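Side-chain contact in Alpha/beta hydrolase (Xanthomonas campestris pv. campestris, PDB 2QJW), which is probably a hydrolase of the alpha/beta superfamily, likely using a serine-histidine-aspartate triad, though its substrate is not established: residues 122-127 with 140-145. Residues are numbered along the deposited sequence; the frame is centred on the assembly and turned at random.
Sequences ISIVHA and AWAQAR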
ATOM      1  N   ILE A 122      -9.846   7.017   3.529  1.00  8.83           N
ATOM      2  CA  ILE A 122     -10.152   5.798   2.762  1.00  9.22           C
ATOM      3  C   ILE A 122      -8.854   5.072   2.502  1.00  8.27           C
ATOM      4  O   ILE A 122      -7.882   5.706   2.057  1.00  9.65           O
ATOM      5  CB  ILE A 122     -10.842   6.107   1.434  1.00  9.11           C
ATOM      6  CG1 ILE A 122     -12.159   6.893   1.693  1.00 11.46           C
ATOM      7  CG2 ILE A 122     -11.076   4.845   0.614  1.00 11.00           C
ATOM      8  CD1 ILE A 122     -12.761   7.508   0.422  1.00 13.32           C
ATOM      9  N   SER A 123      -8.839   3.776   2.806  1.00  9.51           N
ATOM     10  CA  SER A 123      -7.713   2.900   2.513  1.00  8.34           C
ATOM     11  C   SER A 123      -8.252   1.723   1.720  1.00  6.61           C
ATOM     12  O   SER A 123      -9.224   1.124   2.132  1.00  9.28           O
ATOM     13  CB  SER A 123      -7.022   2.469   3.775  1.00 10.16           C
ATOM     14  OG  SER A 123      -5.966   1.590   3.531  1.00 10.23           O
ATOM     15  N   ILE A 124      -7.593   1.411   0.602  1.00  7.46           N
ATOM     16  CA  ILE A 124      -8.049   0.415  -0.348  1.00  7.89           C
ATOM     17  C   ILE A 124      -6.944  -0.599  -0.532  1.00  8.37           C
ATOM     18  O   ILE A 124      -5.768  -0.233  -0.645  1.00  8.06           O
ATOM     19  CB  ILE A 124      -8.404   1.065  -1.731  1.00  9.29           C
ATOM     20  CG1 ILE A 124      -9.421   2.205  -1.584  1.00 10.28           C
ATOM     21  CG2 ILE A 124      -8.869   0.002  -2.741  1.00  9.39           C
ATOM     22  CD1 ILE A 124      -9.441   3.093  -2.821  1.00 11.26           C
ATOM     23  N   VAL A 125      -7.332  -1.860  -0.593  1.00  7.98           N
ATOM     24  CA  VAL A 125      -6.447  -2.966  -1.030  1.00  7.88           C
ATOM     25  C   VAL A 125      -7.067  -3.539  -2.295  1.00  7.90           C
ATOM     26  O   VAL A 125      -8.180  -4.007  -2.240  1.00  8.92           O
ATOM     27  CB  VAL A 125      -6.191  -4.068   0.007  1.00  9.25           C
ATOM     28  CG1 VAL A 125      -5.254  -5.150  -0.538  1.00  9.10           C
ATOM     29  CG2 VAL A 125      -5.609  -3.412   1.250  1.00 10.51           C
ATOM     30  N   HIS A 126      -6.333  -3.460  -3.430  1.00  7.78           N
ATOM     31  CA  HIS A 126      -6.828  -4.067  -4.666  1.00  8.56           C
ATOM     32  C   HIS A 126      -5.798  -4.951  -5.290  1.00  9.71           C
ATOM     33  O   HIS A 126      -4.608  -4.887  -5.029  1.00 10.17           O
ATOM     34  CB  HIS A 126      -7.229  -2.979  -5.632  1.00  8.06           C
ATOM     35  CG  HIS A 126      -8.144  -3.445  -6.692  1.00 10.51           C
ATOM     36  ND1 HIS A 126      -9.409  -3.870  -6.404  1.00 12.16           N
ATOM     37  CD2 HIS A 126      -7.984  -3.543  -8.031  1.00 11.66           C
ATOM     38  CE1 HIS A 126      -9.986  -4.253  -7.540  1.00 14.97           C
ATOM     39  NE2 HIS A 126      -9.128  -4.076  -8.527  1.00 13.08           N
ATOM     40  N   ALA A 127      -6.317  -5.881  -6.092  1.00 10.44           N
ATOM     41  CA  ALA A 127      -5.501  -6.896  -6.808  1.00 10.24           C
ATOM     42  C   ALA A 127      -5.098  -6.413  -8.189  1.00  9.61           C
ATOM     43  O   ALA A 127      -5.978  -6.074  -8.994  1.00 10.50           O
ATOM     44  CB  ALA A 127      -6.325  -8.165  -6.914  1.00 12.08           C
ATOM     45  N   ALA A 140      -8.173   4.795 -10.861  1.00  9.94           N
ATOM     46  CA  ALA A 140      -8.771   6.102 -11.217  1.00 11.79           C
ATOM     47  C   ALA A 140      -9.677   6.642 -10.091  1.00 10.60           C
ATOM     48  O   ALA A 140      -9.690   7.827  -9.800  1.00 11.55           O
ATOM     49  CB  ALA A 140      -9.515   6.044 -12.555  1.00 13.61           C
ATOM     50  N   TRP A 141     -10.463   5.770  -9.480  1.00 10.16           N
ATOM     51  CA  TRP A 141     -11.373   6.169  -8.424  1.00 10.50           C
ATOM     52  C   TRP A 141     -10.587   6.659  -7.240  1.00  9.22           C
ATOM     53  O   TRP A 141     -10.885   7.731  -6.655  1.00 11.20           O
ATOM     54  CB  TRP A 141     -12.219   4.950  -8.023  1.00 11.71           C
ATOM     55  CG  TRP A 141     -13.377   5.217  -7.114  1.00 11.44           C
ATOM     56  CD1 TRP A 141     -14.617   5.607  -7.474  1.00 12.76           C
ATOM     57  CD2 TRP A 141     -13.341   5.287  -5.681  1.00  9.91           C
ATOM     58  NE1 TRP A 141     -15.380   5.857  -6.363  1.00 11.30           N
ATOM     59  CE2 TRP A 141     -14.614   5.634  -5.248  1.00 10.56           C
ATOM     60  CE3 TRP A 141     -12.360   5.024  -4.710  1.00  9.86           C
ATOM     61  CZ2 TRP A 141     -14.930   5.777  -3.878  1.00 11.32           C
ATOM     62  CZ3 TRP A 141     -12.677   5.151  -3.370  1.00 12.88           C
ATOM     63  CH2 TRP A 141     -13.939   5.500  -2.965  1.00 11.08           C
ATOM     64  N   ALA A 142      -9.536   5.916  -6.858  1.00  9.44           N
ATOM     65  CA  ALA A 142      -8.707   6.327  -5.758  1.00  9.53           C
ATOM     66  C   ALA A 142      -7.927   7.612  -6.034  1.00  9.10           C
ATOM     67  O   ALA A 142      -7.776   8.489  -5.167  1.00 10.19           O
ATOM     68  CB  ALA A 142      -7.728   5.189  -5.391  1.00  9.71           C
ATOM     69  N   GLN A 143      -7.387   7.734  -7.244  1.00 10.91           N
ATOM     70  CA  GLN A 143      -6.595   8.926  -7.639  1.00 10.93           C
ATOM     71  C   GLN A 143      -7.433  10.219  -7.508  1.00 12.12           C
ATOM     72  O   GLN A 143      -6.941  11.265  -7.053  1.00 12.80           O
ATOM     73  CB  GLN A 143      -6.028   8.765  -9.039  1.00 11.65           C
ATOM     74  CG  GLN A 143      -5.084   9.896  -9.457  1.00 13.00           C
ATOM     75  CD  GLN A 143      -4.107   9.479 -10.536  1.00 18.98           C
ATOM     76  OE1 GLN A 143      -4.350   8.558 -11.298  1.00 25.77           O
ATOM     77  NE2 GLN A 143      -2.972  10.163 -10.586  1.00 25.28           N
ATOM     78  N   ALA A 144      -8.706  10.124  -7.874  1.00 12.26           N
ATOM     79  CA  ALA A 144      -9.604  11.308  -7.844  1.00 12.57           C
ATOM     80  C   ALA A 144      -9.782  11.831  -6.437  1.00 15.71           C
ATOM     81  O   ALA A 144     -10.042  13.009  -6.216  1.00 16.04           O
ATOM     82  CB  ALA A 144     -10.970  10.947  -8.472  1.00 13.63           C
ATOM     83  N   ARG A 145      -9.666  10.936  -5.461  1.00 12.20           N
ATOM     84  CA  ARG A 145      -9.911  11.215  -4.061  1.00 12.78           C
ATOM     85  C   ARG A 145      -8.622  11.168  -3.205  1.00  9.86           C
ATOM     86  O   ARG A 145      -8.625  11.401  -1.988  1.00 12.04           O
ATOM     87  CB  ARG A 145     -10.863  10.115  -3.518  1.00 14.01           C
ATOM     88  CG  ARG A 145     -12.258  10.194  -4.144  1.00 16.25           C
ATOM     89  CD  ARG A 145     -13.077   8.945  -3.870  1.00 14.90           C
ATOM     90  NE  ARG A 145     -14.400   9.057  -4.481  1.00 15.29           N
ATOM     91  CZ  ARG A 145     -14.658   8.976  -5.783  1.00 19.37           C
ATOM     92  NH1 ARG A 145     -13.704   8.698  -6.679  1.00 17.99           N
ATOM     93  NH2 ARG A 145     -15.917   9.179  -6.191  1.00 19.91           N
TER
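Two isoleucines of strand 122-127 meet the helix segment 140-145 through their CD1 methyls, and the contact across the segments is wholly apolar. Ile124 CD1 makes the closer approach: it lies 3.7 Å from Ala142 CB and 3.9 Å from Trp141 CZ3, approaching the indole at its edge, near the ring plane. In Ile124, CG1 stands anti to the carbonyl carbon (chi1 -55°) and the chain runs on extended, which carries CD1 out to the helix. Ile122, two residues earlier on the same side of the strand, crosses the tryptophan side chain at about a right angle and sets CD1 4.1 Å from Trp141 CH2. Ala142, with only a methyl, suits a place where the helix backbone faces the strand, its CA 8.0 Å from Ile124 CA, while the broad indole spans both isoleucines.

The strand and helix belong to a beta-alpha-beta crossover, strand 122-127, helix 135-145 and strand 148-152, in the parallel sheet of an alpha/beta hydrolase fold; the segment axes run nearly antiparallel, at 159°. Leu149 of the last strand touches both Ile124 and Ala142.

The polar interactions lie within the helix and beyond it. Arg145 NH1 donates to Trp141 O (3.0 Å), which lies in the guanidinium plane. The guanidinium lies against one face of the indole, NH1 offset toward the rim and Trp141 NE1 over the guanidinium centre. The ring itself is held by the hydrogen bond from NE1 to Leu115 O, while Arg145 NH2 forms a salt bridge with Asp116.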